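Local coordinates for beta-phosphoglucomutase (Bacteroides vulgatus, PDB 3DV9), which probably interconverts beta-glucose 1-phosphate and glucose 6-phosphate as a magnesium-dependent phosphoglucomutase of the haloacid dehalogenase superfamily, at residues D22-L34 against I120-S133. Residues are numbered along the deposited sequence; the frame is centred on the assembly and turned at random. Where two conformers were deposited one is given.
Sequences DLKAVLFDMDGVL and IKSEGLTPMVVTGS. With MG (magnesium ion), chain B; PO4 (phosphate ion), chain C.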
ATOM      1  N   ASP A  22     -13.194 -12.308  10.995  1.00 23.45           N
ATOM      2  CA  ASP A  22     -12.701 -13.675  11.133  1.00 23.72           C
ATOM      3  C   ASP A  22     -11.370 -13.749  10.358  1.00 22.25           C
ATOM      4  O   ASP A  22     -11.317 -14.069   9.176  1.00 21.86           O
ATOM      5  CB  ASP A  22     -13.770 -14.637  10.601  1.00 22.73           C
ATOM      6  CG  ASP A  22     -13.341 -16.092  10.645  1.00 25.10           C
ATOM      7  OD1 ASP A  22     -12.400 -16.435  11.389  1.00 26.55           O
ATOM      8  OD2 ASP A  22     -13.976 -16.908   9.929  1.00 25.33           O
ATOM      9  N   LEU A  23     -10.306 -13.367  11.043  1.00 21.77           N
ATOM     10  CA  LEU A  23      -9.070 -13.042  10.372  1.00 21.58           C
ATOM     11  C   LEU A  23      -8.410 -14.247   9.690  1.00 20.91           C
ATOM     12  O   LEU A  23      -8.114 -15.261  10.353  1.00 21.02           O
ATOM     13  CB  LEU A  23      -8.099 -12.392  11.352  1.00 21.98           C
ATOM     14  CG  LEU A  23      -6.811 -11.866  10.709  1.00 23.31           C
ATOM     15  CD1 LEU A  23      -7.086 -10.812   9.670  1.00 25.59           C
ATOM     16  CD2 LEU A  23      -5.881 -11.252  11.762  1.00 23.56           C
ATOM     17  N   LYS A  24      -8.196 -14.131   8.369  1.00 19.36           N
ATOM     18  CA  LYS A  24      -7.521 -15.179   7.609  0.50 19.03           C
ATOM     19  C   LYS A  24      -6.339 -14.648   6.810  1.00 18.84           C
ATOM     20  O   LYS A  24      -5.453 -15.406   6.436  1.00 18.32           O
ATOM     21  CB  LYS A  24      -8.510 -15.876   6.669  0.50 19.52           C
ATOM     22  CG  LYS A  24      -9.718 -16.423   7.401  0.50 20.19           C
ATOM     23  CD  LYS A  24     -10.531 -17.340   6.520  0.50 21.76           C
ATOM     24  CE  LYS A  24     -11.826 -17.772   7.235  0.50 23.03           C
ATOM     25  NZ  LYS A  24     -11.629 -18.822   8.276  0.50 22.69           N
ATOM     26  N   ALA A  25      -6.369 -13.363   6.499  1.00 18.14           N
ATOM     27  CA  ALA A  25      -5.395 -12.805   5.563  1.00 18.23           C
ATOM     28  C   ALA A  25      -4.985 -11.395   5.977  1.00 18.48           C
ATOM     29  O   ALA A  25      -5.781 -10.636   6.541  1.00 19.14           O
ATOM     30  CB  ALA A  25      -6.029 -12.756   4.115  1.00 18.51           C
ATOM     31  N   VAL A  26      -3.755 -11.029   5.628  1.00 18.02           N
ATOM     32  CA  VAL A  26      -3.250  -9.668   5.882  1.00 17.68           C
ATOM     33  C   VAL A  26      -2.611  -9.197   4.580  1.00 18.33           C
ATOM     34  O   VAL A  26      -1.647  -9.797   4.087  1.00 17.90           O
ATOM     35  CB  VAL A  26      -2.248  -9.566   7.086  1.00 17.73           C
ATOM     36  CG1 VAL A  26      -1.915  -8.059   7.395  1.00 17.84           C
ATOM     37  CG2 VAL A  26      -2.809 -10.243   8.352  1.00 18.06           C
ATOM     38  N   LEU A  27      -3.202  -8.139   4.019  1.00 18.00           N
ATOM     39  CA  LEU A  27      -2.864  -7.615   2.699  1.00 18.17           C
ATOM     40  C   LEU A  27      -1.947  -6.440   2.877  1.00 18.11           C
ATOM     41  O   LEU A  27      -2.371  -5.386   3.354  1.00 18.35           O
ATOM     42  CB  LEU A  27      -4.142  -7.142   1.961  1.00 18.18           C
ATOM     43  CG  LEU A  27      -4.974  -8.242   1.310  1.00 22.29           C
ATOM     44  CD1 LEU A  27      -4.906  -9.599   1.944  1.00 20.26           C
ATOM     45  CD2 LEU A  27      -6.431  -7.761   1.012  1.00 19.63           C
ATOM     46  N   PHE A  28      -0.675  -6.617   2.519  1.00 15.93           N
ATOM     47  CA  PHE A  28       0.339  -5.559   2.702  1.00 17.20           C
ATOM     48  C   PHE A  28       0.606  -4.767   1.456  1.00 17.30           C
ATOM     49  O   PHE A  28       0.995  -5.312   0.395  1.00 16.71           O
ATOM     50  CB  PHE A  28       1.668  -6.170   3.119  1.00 17.56           C
ATOM     51  CG  PHE A  28       1.689  -6.673   4.512  1.00 18.72           C
ATOM     52  CD1 PHE A  28       2.208  -5.856   5.528  1.00 19.68           C
ATOM     53  CD2 PHE A  28       1.214  -7.944   4.824  1.00 17.97           C
ATOM     54  CE1 PHE A  28       2.252  -6.302   6.864  1.00 20.02           C
ATOM     55  CE2 PHE A  28       1.236  -8.410   6.166  1.00 18.14           C
ATOM     56  CZ  PHE A  28       1.773  -7.598   7.173  1.00 16.46           C
ATOM     57  N   ASP A  29       0.497  -3.448   1.586  1.00 17.79           N
ATOM     58  CA  ASP A  29       1.135  -2.640   0.580  1.00 18.01           C
ATOM     59  C   ASP A  29       2.671  -2.909   0.529  1.00 18.65           C
ATOM     60  O   ASP A  29       3.274  -3.343   1.529  1.00 17.75           O
ATOM     61  CB  ASP A  29       0.864  -1.172   0.896  1.00 18.86           C
ATOM     62  CG  ASP A  29       1.499  -0.265  -0.072  1.00 22.47           C
ATOM     63  OD1 ASP A  29       1.285  -0.482  -1.288  1.00 24.48           O
ATOM     64  OD2 ASP A  29       2.238   0.629   0.375  1.00 25.21           O
HETATM   65  N   MSE A  30       3.319  -2.686  -0.628  1.00 17.82           N
HETATM   66  CA  MSE A  30       4.777  -2.888  -0.670  1.00 18.38           C
HETATM   67  C   MSE A  30       5.648  -1.649  -0.326  1.00 17.92           C
HETATM   68  O   MSE A  30       6.383  -1.620   0.655  1.00 19.12           O
HETATM   69  CB  MSE A  30       5.221  -3.468  -2.018  1.00 17.79           C
HETATM   70  CG  MSE A  30       6.702  -3.878  -1.958  1.00 17.45           C
HETATM   71 SE   MSE A  30       7.268  -4.677  -3.618  0.70 21.30          SE
HETATM   72  CE  MSE A  30       7.205  -3.052  -4.728  1.00 22.85           C
ATOM     73  N   ASP A  31       5.582  -0.636  -1.173  1.00 17.58           N
ATOM     74  CA  ASP A  31       6.444   0.544  -1.002  1.00 17.71           C
ATOM     75  C   ASP A  31       6.063   1.350   0.234  1.00 17.71           C
ATOM     76  O   ASP A  31       4.933   1.797   0.362  1.00 18.16           O
ATOM     77  CB  ASP A  31       6.363   1.421  -2.242  1.00 18.15           C
ATOM     78  CG  ASP A  31       6.915   0.730  -3.473  1.00 20.01           C
ATOM     79  OD1 ASP A  31       8.060   0.256  -3.454  1.00 19.85           O
ATOM     80  OD2 ASP A  31       6.168   0.662  -4.465  1.00 22.57           O
ATOM     81  N   GLY A  32       7.047   1.574   1.122  1.00 16.67           N
ATOM     82  CA  GLY A  32       6.774   2.294   2.351  1.00 17.64           C
ATOM     83  C   GLY A  32       6.136   1.459   3.449  1.00 19.45           C
ATOM     84  O   GLY A  32       5.757   1.997   4.494  1.00 20.39           O
ATOM     85  N   VAL A  33       5.996   0.142   3.216  1.00 17.51           N
ATOM     86  CA  VAL A  33       5.451  -0.767   4.254  1.00 17.27           C
ATOM     87  C   VAL A  33       6.400  -1.947   4.422  1.00 18.17           C
ATOM     88  O   VAL A  33       6.910  -2.206   5.526  1.00 19.42           O
ATOM     89  CB  VAL A  33       4.009  -1.232   3.868  1.00 17.94           C
ATOM     90  CG1 VAL A  33       3.540  -2.401   4.779  1.00 19.66           C
ATOM     91  CG2 VAL A  33       3.031  -0.012   3.919  1.00 20.21           C
ATOM     92  N   LEU A  34       6.627  -2.672   3.320  1.00 17.85           N
ATOM     93  CA  LEU A  34       7.646  -3.751   3.265  1.00 17.71           C
ATOM     94  C   LEU A  34       9.073  -3.255   3.037  1.00 18.44           C
ATOM     95  O   LEU A  34       9.998  -3.715   3.713  1.00 18.92           O
ATOM     96  CB  LEU A  34       7.249  -4.835   2.250  1.00 17.97           C
ATOM     97  CG  LEU A  34       5.863  -5.448   2.524  1.00 18.06           C
ATOM     98  CD1 LEU A  34       5.641  -6.484   1.415  1.00 20.49           C
ATOM     99  CD2 LEU A  34       5.776  -6.105   3.928  1.00 16.70           C
ATOM    100  N   ILE A 120       2.673 -13.459  11.591  1.00 17.61           N
ATOM    101  CA  ILE A 120       1.415 -13.655  10.803  1.00 17.40           C
ATOM    102  C   ILE A 120       1.433 -15.048  10.152  1.00 18.01           C
ATOM    103  O   ILE A 120       0.458 -15.798  10.237  1.00 18.80           O
ATOM    104  CB  ILE A 120       1.207 -12.503   9.744  1.00 17.00           C
ATOM    105  CG1 ILE A 120       0.839 -11.212  10.497  1.00 16.70           C
ATOM    106  CG2 ILE A 120       0.097 -12.837   8.711  1.00 17.78           C
ATOM    107  CD1 ILE A 120       1.027  -9.885   9.674  1.00 17.16           C
ATOM    108  N   LYS A 121       2.529 -15.377   9.500  1.00 18.19           N
ATOM    109  CA  LYS A 121       2.703 -16.713   8.880  1.00 19.56           C
ATOM    110  C   LYS A 121       2.599 -17.837   9.936  1.00 19.77           C
ATOM    111  O   LYS A 121       1.927 -18.846   9.699  1.00 19.16           O
ATOM    112  CB  LYS A 121       4.005 -16.749   8.038  1.00 20.41           C
ATOM    113  CG  LYS A 121       4.156 -17.849   6.998  1.00 26.67           C
ATOM    114  CD  LYS A 121       3.450 -17.461   5.674  1.00 27.87           C
ATOM    115  CE  LYS A 121       3.360 -18.686   4.781  1.00 31.80           C
ATOM    116  NZ  LYS A 121       3.494 -18.318   3.341  1.00 35.94           N
ATOM    117  N   SER A 122       3.210 -17.649  11.102  1.00 20.40           N
ATOM    118  CA  SER A 122       3.193 -18.625  12.195  0.60 20.85           C
ATOM    119  C   SER A 122       1.765 -18.920  12.684  1.00 21.04           C
ATOM    120  O   SER A 122       1.438 -20.056  13.109  1.00 20.72           O
ATOM    121  CB  SER A 122       4.018 -18.104  13.379  0.60 20.54           C
ATOM    122  OG  SER A 122       4.104 -19.092  14.397  0.60 22.02           O
ATOM    123  N   GLU A 123       0.923 -17.896  12.637  1.00 20.75           N
ATOM    124  CA  GLU A 123      -0.442 -17.986  13.138  0.50 21.85           C
ATOM    125  C   GLU A 123      -1.362 -18.665  12.142  1.00 21.58           C
ATOM    126  O   GLU A 123      -2.551 -18.841  12.415  1.00 23.76           O
ATOM    127  CB  GLU A 123      -0.974 -16.585  13.468  0.50 22.41           C
ATOM    128  CG  GLU A 123      -0.403 -16.000  14.739  0.50 24.83           C
ATOM    129  CD  GLU A 123      -0.844 -16.756  15.989  0.50 27.29           C
ATOM    130  OE1 GLU A 123      -2.017 -17.167  16.074  0.50 29.34           O
ATOM    131  OE2 GLU A 123      -0.005 -16.938  16.892  0.50 30.82           O
ATOM    132  N   GLY A 124      -0.827 -19.053  10.979  1.00 20.84           N
ATOM    133  CA  GLY A 124      -1.640 -19.722   9.984  1.00 21.21           C
ATOM    134  C   GLY A 124      -2.377 -18.783   9.067  1.00 19.86           C
ATOM    135  O   GLY A 124      -3.243 -19.217   8.305  1.00 21.46           O
ATOM    136  N   LEU A 125      -2.073 -17.487   9.182  1.00 19.80           N
ATOM    137  CA  LEU A 125      -2.650 -16.457   8.313  1.00 20.67           C
ATOM    138  C   LEU A 125      -1.915 -16.341   6.973  1.00 21.35           C
ATOM    139  O   LEU A 125      -0.737 -16.702   6.851  1.00 21.27           O
ATOM    140  CB  LEU A 125      -2.668 -15.091   9.022  1.00 20.15           C
ATOM    141  CG  LEU A 125      -3.399 -15.035  10.385  1.00 22.63           C
ATOM    142  CD1 LEU A 125      -3.141 -13.735  11.127  1.00 23.38           C
ATOM    143  CD2 LEU A 125      -4.880 -15.227  10.185  1.00 23.22           C
ATOM    144  N   THR A 126      -2.620 -15.811   5.967  1.00 19.15           N
ATOM    145  CA  THR A 126      -2.066 -15.675   4.628  1.00 18.69           C
ATOM    146  C   THR A 126      -1.618 -14.258   4.329  1.00 19.22           C
ATOM    147  O   THR A 126      -2.460 -13.374   4.168  1.00 17.30           O
ATOM    148  CB  THR A 126      -3.124 -16.077   3.595  1.00 18.40           C
ATOM    149  OG1 THR A 126      -3.506 -17.430   3.850  1.00 18.95           O
ATOM    150  CG2 THR A 126      -2.582 -15.874   2.149  1.00 17.79           C
ATOM    151  N   PRO A 127      -0.288 -14.017   4.286  1.00 20.36           N
ATOM    152  CA  PRO A 127       0.139 -12.684   3.923  1.00 19.88           C
ATOM    153  C   PRO A 127       0.016 -12.525   2.394  1.00 19.21           C
ATOM    154  O   PRO A 127       0.240 -13.487   1.653  1.00 19.09           O
ATOM    155  CB  PRO A 127       1.616 -12.657   4.367  1.00 21.22           C
ATOM    156  CG  PRO A 127       1.852 -13.922   5.156  1.00 21.71           C
ATOM    157  CD  PRO A 127       0.861 -14.890   4.605  1.00 20.80           C
HETATM  158  N   MSE A 128      -0.358 -11.330   1.944  1.00 19.01           N
HETATM  159  CA  MSE A 128      -0.402 -11.040   0.502  1.00 18.73           C
HETATM  160  C   MSE A 128       0.261  -9.692   0.293  1.00 19.51           C
HETATM  161  O   MSE A 128       0.274  -8.855   1.205  1.00 19.62           O
HETATM  162  CB  MSE A 128      -1.853 -11.008  -0.037  1.00 19.50           C
HETATM  163  CG  MSE A 128      -2.667 -12.281   0.289  1.00 18.54           C
HETATM  164 SE   MSE A 128      -4.413 -12.242  -0.605  0.70 19.08          SE
HETATM  165  CE  MSE A 128      -3.772 -12.219  -2.451  1.00 18.74           C
ATOM    166  N   VAL A 129       0.799  -9.498  -0.898  1.00 19.29           N
ATOM    167  CA  VAL A 129       1.349  -8.179  -1.299  1.00 19.22           C
ATOM    168  C   VAL A 129       0.436  -7.565  -2.331  1.00 18.68           C
ATOM    169  O   VAL A 129       0.016  -8.253  -3.264  1.00 18.11           O
ATOM    170  CB  VAL A 129       2.767  -8.286  -1.887  1.00 21.16           C
ATOM    171  CG1 VAL A 129       3.285  -6.877  -2.238  1.00 19.22           C
ATOM    172  CG2 VAL A 129       3.669  -8.933  -0.926  1.00 23.90           C
ATOM    173  N   VAL A 130       0.128  -6.269  -2.162  1.00 17.94           N
ATOM    174  CA  VAL A 130      -0.724  -5.512  -3.097  1.00 18.91           C
ATOM    175  C   VAL A 130      -0.057  -4.180  -3.470  1.00 20.55           C
ATOM    176  O   VAL A 130       0.017  -3.254  -2.644  1.00 22.56           O
ATOM    177  CB  VAL A 130      -2.094  -5.215  -2.494  1.00 19.04           C
ATOM    178  CG1 VAL A 130      -2.960  -4.428  -3.527  1.00 15.83           C
ATOM    179  CG2 VAL A 130      -2.768  -6.499  -2.003  1.00 17.92           C
ATOM    180  N   THR A 131       0.409  -4.069  -4.707  1.00 19.14           N
ATOM    181  CA  THR A 131       1.268  -2.923  -5.052  1.00 19.20           C
ATOM    182  C   THR A 131       0.886  -2.331  -6.379  1.00 19.41           C
ATOM    183  O   THR A 131       0.465  -3.055  -7.283  1.00 19.34           O
ATOM    184  CB  THR A 131       2.777  -3.297  -4.987  1.00 18.56           C
ATOM    185  OG1 THR A 131       3.569  -2.146  -5.302  1.00 18.45           O
ATOM    186  CG2 THR A 131       3.099  -4.429  -5.961  1.00 19.06           C
ATOM    187  N   GLY A 132       0.954  -0.999  -6.426  1.00 19.83           N
ATOM    188  CA  GLY A 132       0.764  -0.233  -7.642  1.00 21.54           C
ATOM    189  C   GLY A 132       2.077  -0.187  -8.382  1.00 21.58           C
ATOM    190  O   GLY A 132       2.175   0.428  -9.447  1.00 22.11           O
ATOM    191  N   SER A 133       3.087  -0.850  -7.810  1.00 22.21           N
ATOM    192  CA  SER A 133       4.418  -0.895  -8.408  1.00 22.69           C
ATOM    193  C   SER A 133       4.422  -1.828  -9.607  1.00 22.48           C
ATOM    194  O   SER A 133       3.747  -2.862  -9.600  1.00 22.67           O
ATOM    195  CB  SER A 133       5.466  -1.369  -7.396  1.00 22.44           C
ATOM    196  OG  SER A 133       6.757  -0.903  -7.738  1.00 23.08           O
TER
HETATM  197 MG    MG B 301       2.897   2.605  -0.175  1.00 15.35          MG
HETATM  198  P   PO4 C 302       2.781   1.116  -3.324  0.60 21.61           P
HETATM  199  O1  PO4 C 302       3.250  -0.294  -3.025  0.60 21.89           O
HETATM  200  O2  PO4 C 302       3.017   2.026  -2.151  0.60 22.69           O
HETATM  201  O3  PO4 C 302       1.293   1.122  -3.684  0.60 23.70           O
HETATM  202  O4  PO4 C 302       3.500   1.700  -4.534  0.60 19.22           O
HETATM  203  O   HOH W   1      -5.196 -18.072   5.771  1.00 28.35           O
HETATM  204  O   HOH W   2       3.615  -0.827  -3.224  0.40 15.73           O
HETATM  205  O   HOH W   3       1.013   0.593  -4.364  0.40 21.85           O
HETATM  206  O   HOH W   4       2.559   2.338  -2.235  0.40 22.55           O
HETATM  207  O   HOH W   5       0.585   3.046  -0.639  1.00 20.62           O
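Phe28 leaves its strand with CB 3.6 Å from Met128 O, the same oxygen that takes a hydrogen bond from Phe28 N (N to O 2.8 Å). CG is turned anti to the carbonyl carbon (chi1 -72°), and the ring runs out toward helix 113-122. Along its edge, CD2 still passes near Met128 O, CE2 reaches Ile120 CD1 and CZ meets that methyl at 3.5 Å, in the ring plane. Ile120 also sets CG2 against CG2 of Val26, 3.9 Å away, beside Trp237 of helix 230-244. Strand 25-29, central in the parallel sheet of the Rossmann-like HAD core, pairs with 126-130 through five backbone hydrogen bonds, the first from Thr126 N to Lys24 O and the last from Val130 N to Phe28 O. On the opposite sheet face Leu27 CD1 packs on the SE atom of Met128, a selenomethionine, at 3.7 Å, the two side chains lying side by side.

At the C-terminal edge of the sheet lies the magnesium site. Asp29 OD2 (2.1 Å) and the carbonyl oxygen of Asp31 bind the metal, with Glu65 and Asn190; Asp29 OD1 has Lys165 as salt-bridge partner. Thr131 OG1 accepts from Ser133 N (2.9 Å), an ST turn.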